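Rieske iron-sulfur protein soxF (Sulfolobus acidocaldarius, PDB 1JM1) probably carries electrons in the respiratory chain of this archaeon by means of a bound [2Fe-2S] cluster. Local coordinates at residues A8-Y13 and T180-L185; F172-P177 and L186-Y191. All blocks are in the same frame, centred on the assembly; numbering follows the deposited sequence.

Contact 1 (A8-Y13 and T180-L185)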
ATOM      1  N   ALA A   8       1.252 -13.033  12.268  1.00 18.90           N
ATOM      2  CA  ALA A   8       2.659 -13.420  12.370  1.00 17.04           C
ATOM      3  C   ALA A   8       3.457 -12.363  13.144  1.00 15.81           C
ATOM      4  O   ALA A   8       4.585 -12.049  12.788  1.00 15.09           O
ATOM      5  CB  ALA A   8       3.264 -13.730  11.060  1.00 18.25           C
ATOM      6  N   GLY A   9       2.919 -11.865  14.246  1.00 17.16           N
ATOM      7  CA  GLY A   9       3.626 -10.991  15.157  1.00 17.17           C
ATOM      8  C   GLY A   9       3.388  -9.471  14.929  1.00 15.89           C
ATOM      9  O   GLY A   9       3.855  -8.679  15.737  1.00 16.51           O
ATOM     10  N   PHE A  10       2.727  -9.112  13.849  1.00 13.40           N
ATOM     11  CA  PHE A  10       2.369  -7.745  13.578  1.00 12.66           C
ATOM     12  C   PHE A  10       1.238  -7.293  14.468  1.00 13.53           C
ATOM     13  O   PHE A  10       0.433  -8.125  14.923  1.00 15.08           O
ATOM     14  CB  PHE A  10       1.934  -7.554  12.154  1.00 12.18           C
ATOM     15  CG  PHE A  10       3.043  -7.358  11.138  1.00 11.19           C
ATOM     16  CD1 PHE A  10       3.788  -8.388  10.639  1.00 12.57           C
ATOM     17  CD2 PHE A  10       3.310  -6.080  10.664  1.00 11.42           C
ATOM     18  CE1 PHE A  10       4.742  -8.200   9.702  1.00 12.60           C
ATOM     19  CE2 PHE A  10       4.284  -5.901   9.675  1.00 11.48           C
ATOM     20  CZ  PHE A  10       4.996  -6.958   9.195  1.00 11.72           C
ATOM     21  N   PRO A  11       1.086  -5.990  14.684  1.00 13.48           N
ATOM     22  CA  PRO A  11      -0.106  -5.439  15.368  1.00 14.26           C
ATOM     23  C   PRO A  11      -1.291  -5.446  14.450  1.00 13.96           C
ATOM     24  O   PRO A  11      -1.186  -5.456  13.214  1.00 14.19           O
ATOM     25  CB  PRO A  11       0.327  -4.028  15.697  1.00 15.57           C
ATOM     26  CG  PRO A  11       1.355  -3.660  14.667  1.00 15.00           C
ATOM     27  CD  PRO A  11       2.019  -4.919  14.266  1.00 14.40           C
ATOM     28  N   ARG A  12      -2.467  -5.438  15.045  1.00 15.46           N
ATOM     29  CA  ARG A  12      -3.737  -5.198  14.378  1.00 15.01           C
ATOM     30  C   ARG A  12      -4.073  -3.730  14.633  1.00 15.73           C
ATOM     31  O   ARG A  12      -4.341  -3.331  15.747  1.00 20.21           O
ATOM     32  CB  ARG A  12      -4.774  -6.156  14.944  1.00 17.44           C
ATOM     33  CG  ARG A  12      -6.197  -5.987  14.387  1.00 18.29           C
ATOM     34  CD  ARG A  12      -7.084  -7.088  14.970  1.00 18.86           C
ATOM     35  NE  ARG A  12      -8.468  -6.965  14.512  1.00 20.55           N
ATOM     36  CZ  ARG A  12      -8.902  -7.509  13.397  1.00 21.02           C
ATOM     37  NH1 ARG A  12      -8.142  -8.217  12.556  1.00 21.19           N
ATOM     38  NH2 ARG A  12     -10.196  -7.324  13.087  1.00 24.56           N
ATOM     39  N   TYR A  13      -4.053  -2.903  13.587  1.00 14.05           N
ATOM     40  CA  TYR A  13      -4.220  -1.465  13.648  1.00 14.47           C
ATOM     41  C   TYR A  13      -5.418  -1.037  12.848  1.00 13.61           C
ATOM     42  O   TYR A  13      -5.510  -1.342  11.667  1.00 13.17           O
ATOM     43  CB  TYR A  13      -2.947  -0.754  13.079  1.00 16.76           C
ATOM     44  CG  TYR A  13      -3.099   0.711  12.796  1.00 16.12           C
ATOM     45  CD1 TYR A  13      -3.234   1.544  13.924  1.00 18.81           C
ATOM     46  CD2 TYR A  13      -3.161   1.294  11.520  1.00 16.74           C
ATOM     47  CE1 TYR A  13      -3.390   2.910  13.718  1.00 21.52           C
ATOM     48  CE2 TYR A  13      -3.354   2.652  11.331  1.00 16.67           C
ATOM     49  CZ  TYR A  13      -3.445   3.440  12.431  1.00 18.24           C
ATOM     50  OH  TYR A  13      -3.675   4.824  12.225  1.00 21.60           O
ATOM     51  N   THR A 180      13.011  -9.354   6.512  1.00 15.25           N
ATOM     52  CA  THR A 180      11.762 -10.135   6.700  1.00 14.98           C
ATOM     53  C   THR A 180      10.657  -9.125   6.843  1.00 13.01           C
ATOM     54  O   THR A 180      10.893  -7.980   7.220  1.00 13.05           O
ATOM     55  CB  THR A 180      11.791 -11.006   7.978  1.00 17.11           C
ATOM     56  OG1 THR A 180      11.750 -10.104   9.099  1.00 18.37           O
ATOM     57  CG2 THR A 180      12.992 -11.890   8.057  1.00 22.95           C
ATOM     58  N   PRO A 181       9.392  -9.534   6.621  1.00 12.41           N
ATOM     59  CA  PRO A 181       8.303  -8.576   6.869  1.00 11.54           C
ATOM     60  C   PRO A 181       8.337  -7.990   8.283  1.00 11.00           C
ATOM     61  O   PRO A 181       8.132  -6.806   8.473  1.00 11.20           O
ATOM     62  CB  PRO A 181       7.063  -9.441   6.610  1.00 12.07           C
ATOM     63  CG  PRO A 181       7.545 -10.463   5.593  1.00 12.99           C
ATOM     64  CD  PRO A 181       8.927 -10.804   6.064  1.00 12.91           C
ATOM     65  N   GLN A 182       8.611  -8.850   9.282  1.00 11.77           N
ATOM     66  CA  GLN A 182       8.594  -8.412  10.677  1.00 12.46           C
ATOM     67  C   GLN A 182       9.675  -7.423  11.009  1.00 11.93           C
ATOM     68  O   GLN A 182       9.545  -6.691  12.003  1.00 13.17           O
ATOM     69  CB  GLN A 182       8.670  -9.635  11.624  1.00 14.38           C
ATOM     70  CG  GLN A 182       7.401 -10.509  11.614  1.00 14.49           C
ATOM     71  CD  GLN A 182       7.410 -11.563  10.509  1.00 14.09           C
ATOM     72  OE1 GLN A 182       8.268 -11.633   9.654  1.00 14.98           O
ATOM     73  NE2 GLN A 182       6.403 -12.438  10.592  1.00 14.65           N
ATOM     74  N   ASP A 183      10.713  -7.294  10.167  1.00 12.33           N
ATOM     75  CA  ASP A 183      11.680  -6.209  10.338  1.00 12.37           C
ATOM     76  C   ASP A 183      11.041  -4.838  10.125  1.00 11.52           C
ATOM     77  O   ASP A 183      11.681  -3.828  10.439  1.00 12.05           O
ATOM     78  CB  ASP A 183      12.893  -6.436   9.477  1.00 13.40           C
ATOM     79  CG  ASP A 183      13.798  -7.539   9.986  1.00 15.64           C
ATOM     80  OD1 ASP A 183      13.658  -7.948  11.185  1.00 17.57           O
ATOM     81  OD2 ASP A 183      14.629  -7.958   9.167  1.00 17.73           O
ATOM     82  N   ASN A 184       9.833  -4.764   9.619  1.00 11.10           N
ATOM     83  CA  ASN A 184       9.097  -3.500   9.585  1.00 10.99           C
ATOM     84  C   ASN A 184       8.754  -3.013  10.988  1.00 11.03           C
ATOM     85  O   ASN A 184       8.438  -1.830  11.150  1.00 11.73           O
ATOM     86  CB  ASN A 184       7.863  -3.621   8.728  1.00 10.49           C
ATOM     87  CG  ASN A 184       8.213  -3.802   7.282  1.00 10.46           C
ATOM     88  OD1 ASN A 184       9.299  -3.405   6.855  1.00 11.07           O
ATOM     89  ND2 ASN A 184       7.290  -4.348   6.486  1.00 10.71           N
ATOM     90  N   LEU A 185       8.848  -3.874  11.974  1.00 11.79           N
ATOM     91  CA  LEU A 185       8.637  -3.475  13.376  1.00 12.80           C
ATOM     92  C   LEU A 185       9.852  -2.829  13.979  1.00 13.56           C
ATOM     93  O   LEU A 185       9.774  -2.356  15.122  1.00 16.76           O
ATOM     94  CB  LEU A 185       8.200  -4.711  14.195  1.00 13.45           C
ATOM     95  CG  LEU A 185       6.879  -5.356  13.717  1.00 17.59           C
ATOM     96  CD1 LEU A 185       6.737  -6.743  14.342  1.00 20.63           C
ATOM     97  CD2 LEU A 185       5.699  -4.475  14.047  1.00 25.39           C
TER
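Gln182 makes the one hydrogen bond between the two segments, giving NE2 to the carbonyl oxygen Ala8 O at 2.9 Å. The bond is nearly straight (173° at the hydrogen) and flat at both ends: the acceptor lies in the plane of the Gln182 amide, and the donor comes in on a lone pair in the carbonyl plane. A bend in the glutamine chain at chi2 (86°) turns the amide toward Ala8, whose CB also lies 3.4 Å from Gln182 NE2. With an alanine here, Ala8 O would probably lose this donor and the N-terminal loop a polar tether.

The rest is van der Waals contact, partly with backbone carbonyls. Phe10 pushes its ring obliquely against the 3-10 turn, CZ coming within 3.2 Å of Pro181 O while CE1 lies 4.1 Å from Pro181 CB. Asn184 CB lies beside Phe10 CE2, while its amide accepts from Tyr171 N through OD1 and donates to Ala169 O through ND2. Leu185 spreads its two methyls: CD1 reaches Gly9 O, and CD2 sits 3.7 Å from Pro11 CD. Gly9 has a phi of 96°, where a CB would jam against the preceding carbonyl.

Away from the cluster, the N-terminal segment just before strand 13-17 packs on the loop between strands 161-167 and 202-203, at its 3-10 segment 181-185, which an ST motif introduces: Thr180 OG1 accepts from Asp183 N at 3.2 Å.

Contact 2 (F172-P177 and L186-Y191)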
ATOM      1  N   PHE A 172      11.501  -0.645   2.361  1.00 10.42           N
ATOM      2  CA  PHE A 172      12.828  -0.183   2.003  1.00 10.60           C
ATOM      3  C   PHE A 172      13.751  -0.172   3.201  1.00 11.10           C
ATOM      4  O   PHE A 172      13.425   0.339   4.263  1.00 11.45           O
ATOM      5  CB  PHE A 172      12.677   1.239   1.436  1.00 11.26           C
ATOM      6  CG  PHE A 172      14.013   1.887   1.102  1.00 12.20           C
ATOM      7  CD1 PHE A 172      14.773   1.450   0.025  1.00 13.45           C
ATOM      8  CD2 PHE A 172      14.483   2.937   1.891  1.00 13.64           C
ATOM      9  CE1 PHE A 172      16.002   2.039  -0.276  1.00 15.16           C
ATOM     10  CE2 PHE A 172      15.720   3.553   1.572  1.00 15.08           C
ATOM     11  CZ  PHE A 172      16.432   3.079   0.525  1.00 16.32           C
ATOM     12  N   SER A 173      14.973  -0.658   2.988  1.00 11.98           N
ATOM     13  CA  SER A 173      16.025  -0.616   4.016  1.00 13.02           C
ATOM     14  C   SER A 173      16.798   0.682   3.864  1.00 12.72           C
ATOM     15  O   SER A 173      17.519   0.884   2.893  1.00 14.33           O
ATOM     16  CB  SER A 173      17.009  -1.775   3.827  1.00 15.14           C
ATOM     17  OG  SER A 173      16.430  -3.027   4.151  1.00 16.46           O
ATOM     18  N   ALA A 174      16.647   1.527   4.868  1.00 13.12           N
ATOM     19  CA  ALA A 174      17.341   2.825   4.914  1.00 13.96           C
ATOM     20  C   ALA A 174      18.607   2.669   5.747  1.00 15.44           C
ATOM     21  O   ALA A 174      19.626   2.272   5.204  1.00 19.83           O
ATOM     22  CB  ALA A 174      16.355   3.876   5.414  1.00 14.32           C
ATOM     23  N   GLY A 175      18.572   2.965   7.040  1.00 16.08           N
ATOM     24  CA  GLY A 175      19.718   2.796   7.880  1.00 20.17           C
ATOM     25  C   GLY A 175      19.779   1.409   8.516  1.00 20.69           C
ATOM     26  O   GLY A 175      20.831   1.011   8.971  1.00 29.62           O
ATOM     27  N   ILE A 176      18.696   0.742   8.753  1.00 16.87           N
ATOM     28  CA  ILE A 176      18.569  -0.522   9.401  1.00 18.55           C
ATOM     29  C   ILE A 176      18.149  -1.545   8.322  1.00 15.92           C
ATOM     30  O   ILE A 176      17.135  -1.347   7.650  1.00 16.41           O
ATOM     31  CB  ILE A 176      17.497  -0.533  10.502  0.58 22.42           C
ATOM     32  CG1 ILE A 176      17.804   0.539  11.555  0.58 26.53           C
ATOM     33  CG2 ILE A 176      17.335  -1.906  11.139  0.58 29.34           C
ATOM     34  CD1 ILE A 176      19.033   0.219  12.348  0.58 31.53           C
ATOM     35  N   PRO A 177      18.844  -2.649   8.137  1.00 16.87           N
ATOM     36  CA  PRO A 177      18.412  -3.655   7.174  1.00 16.69           C
ATOM     37  C   PRO A 177      17.073  -4.244   7.618  1.00 14.94           C
ATOM     38  O   PRO A 177      16.867  -4.596   8.770  1.00 17.83           O
ATOM     39  CB  PRO A 177      19.497  -4.697   7.240  1.00 21.05           C
ATOM     40  CG  PRO A 177      20.547  -4.130   8.023  1.00 31.31           C
ATOM     41  CD  PRO A 177      20.151  -3.019   8.822  1.00 21.50           C
ATOM     42  N   LEU A 186      10.993  -2.822  13.305  1.00 13.37           N
ATOM     43  CA  LEU A 186      12.178  -2.147  13.804  1.00 14.89           C
ATOM     44  C   LEU A 186      12.087  -0.635  13.573  1.00 14.00           C
ATOM     45  O   LEU A 186      11.680  -0.189  12.495  1.00 13.62           O
ATOM     46  CB  LEU A 186      13.416  -2.679  13.105  1.00 16.13           C
ATOM     47  CG  LEU A 186      13.662  -4.187  13.313  1.00 18.60           C
ATOM     48  CD1 LEU A 186      14.827  -4.591  12.434  1.00 21.24           C
ATOM     49  CD2 LEU A 186      13.947  -4.535  14.780  1.00 24.55           C
ATOM     50  N   TYR A 187      12.490   0.122  14.552  1.00 16.35           N
ATOM     51  CA  TYR A 187      12.572   1.584  14.475  1.00 16.44           C
ATOM     52  C   TYR A 187      13.871   1.969  13.824  1.00 16.41           C
ATOM     53  O   TYR A 187      14.973   1.711  14.278  1.00 20.89           O
ATOM     54  CB  TYR A 187      12.509   2.146  15.909  1.00 19.20           C
ATOM     55  CG  TYR A 187      12.660   3.665  15.910  1.00 23.52           C
ATOM     56  CD1 TYR A 187      11.694   4.543  15.424  1.00 31.12           C
ATOM     57  CD2 TYR A 187      13.812   4.193  16.431  1.00 35.76           C
ATOM     58  CE1 TYR A 187      11.843   5.907  15.442  1.00 38.55           C
ATOM     59  CE2 TYR A 187      14.010   5.573  16.454  1.00 35.59           C
ATOM     60  CZ  TYR A 187      13.016   6.338  15.937  1.00 34.61           C
ATOM     61  OH  TYR A 187      13.252   7.697  16.030  1.00 54.44           O
ATOM     62  N   ASP A 188      13.768   2.716  12.729  1.00 15.45           N
ATOM     63  CA  ASP A 188      14.885   3.308  12.001  1.00 15.14           C
ATOM     64  C   ASP A 188      14.698   4.794  11.994  1.00 14.70           C
ATOM     65  O   ASP A 188      13.780   5.284  11.336  1.00 15.45           O
ATOM     66  CB  ASP A 188      14.896   2.798  10.577  1.00 14.97           C
ATOM     67  CG  ASP A 188      16.114   3.278   9.794  1.00 14.93           C
ATOM     68  OD1 ASP A 188      16.833   4.168  10.278  1.00 15.31           O
ATOM     69  OD2 ASP A 188      16.287   2.764   8.642  1.00 16.44           O
ATOM     70  N   PRO A 189      15.537   5.557  12.663  1.00 16.86           N
ATOM     71  CA  PRO A 189      15.414   6.995  12.658  1.00 17.90           C
ATOM     72  C   PRO A 189      15.485   7.606  11.260  1.00 15.99           C
ATOM     73  O   PRO A 189      15.028   8.732  11.110  1.00 17.67           O
ATOM     74  CB  PRO A 189      16.596   7.477  13.506  1.00 23.31           C
ATOM     75  CG  PRO A 189      17.111   6.327  14.157  1.00 34.90           C
ATOM     76  CD  PRO A 189      16.679   5.125  13.491  1.00 20.77           C
ATOM     77  N   ARG A 190      16.062   6.947  10.279  1.00 13.74           N
ATOM     78  CA  ARG A 190      16.077   7.492   8.932  1.00 14.12           C
ATOM     79  C   ARG A 190      14.686   7.569   8.304  1.00 14.24           C
ATOM     80  O   ARG A 190      14.480   8.298   7.329  1.00 14.13           O
ATOM     81  CB  ARG A 190      17.015   6.767   8.034  1.00 14.28           C
ATOM     82  CG  ARG A 190      18.462   6.785   8.454  1.00 14.28           C
ATOM     83  CD  ARG A 190      19.373   6.412   7.283  1.00 14.55           C
ATOM     84  NE  ARG A 190      20.745   6.286   7.790  1.00 15.89           N
ATOM     85  CZ  ARG A 190      21.728   5.834   7.031  1.00 16.14           C
ATOM     86  NH1 ARG A 190      21.520   5.548   5.748  1.00 17.91           N
ATOM     87  NH2 ARG A 190      22.914   5.683   7.550  1.00 18.83           N
ATOM     88  N   TYR A 191      13.707   6.820   8.863  1.00 14.38           N
ATOM     89  CA  TYR A 191      12.332   6.910   8.402  1.00 13.73           C
ATOM     90  C   TYR A 191      11.718   8.168   9.004  1.00 15.94           C
ATOM     91  O   TYR A 191      11.100   8.156  10.073  1.00 22.10           O
ATOM     92  CB  TYR A 191      11.537   5.659   8.794  1.00 13.05           C
ATOM     93  CG  TYR A 191      11.520   4.608   7.697  1.00 12.20           C
ATOM     94  CD1 TYR A 191      12.670   4.037   7.164  1.00 11.87           C
ATOM     95  CD2 TYR A 191      10.292   4.185   7.161  1.00 11.40           C
ATOM     96  CE1 TYR A 191      12.590   3.071   6.152  1.00 12.14           C
ATOM     97  CE2 TYR A 191      10.213   3.253   6.157  1.00 11.65           C
ATOM     98  CZ  TYR A 191      11.368   2.698   5.648  1.00 11.25           C
ATOM     99  OH  TYR A 191      11.220   1.770   4.654  1.00 12.07           O
TER
HETATM  100  O   HOH W   1      15.258   0.696   7.257  1.00 13.49           O
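Asp188 swings its carboxylate toward Gly175 and Ile176 because CG stands anti to the backbone N (chi1 -175°), while Tyr191, with chi1 at an unusual -94°, carries its hydroxyl across to Phe172. OD2 of Asp188 accepts two backbone N-H groups: Gly175 N at 2.8 Å on the syn lone pair, and Ile176 N at 3.1 Å from well above the carboxylate plane. A water 2.7 Å from Asp188 OD2 donates a third bond to it; that water also donates to Ile176 O and accepts from Ala174 N, so it ties the bend at 174-176 together. The other oxygen, Asp188 OD1, turns back to take Arg190 N at 2.9 Å, an Asx turn within the type I turn 188-191.

Tyr191 OH donates to Phe172 O at 2.7 Å, on a carbonyl lone pair, with the oxygen in the plane of the tyrosine ring at its edge. Ala174 CB meets the same ring edge, 3.9 Å from Tyr191 CE1. Arg190 lays one guanidinium face over Gly175 CA; a CB on Gly175 would run into Arg190 NE.

Three donors on OD2 and another on OD1 would be expected to stabilise the negative charge of Asp188. One buried carboxylate thus probably holds both the bend at 174-176 and the turn at 188-191, two parts of the same long loop.

In the fold
From the N terminus, the chain passes through 8-13 into strand 13-17 and builds all its helices and every strand but the last, together with the cluster-binding loops, before leaving strand 161-167 for the long loop that leads to strand 202-203. Both contacts use that loop. Contact 1 closes the very large loop between 8-13 and 180-185, 167 residues apart, bringing the N-terminal segment onto it. Contact 2, between 172-177 and 186-191, closes a short one within the stretch between strands 161-167 and 202-203. Their segments alternate along the chain, so the two closures cross, and they touch where Asp183 packs near Pro177. Contact 2 extends toward the cluster, Phe172 lying near Leu97 and His96.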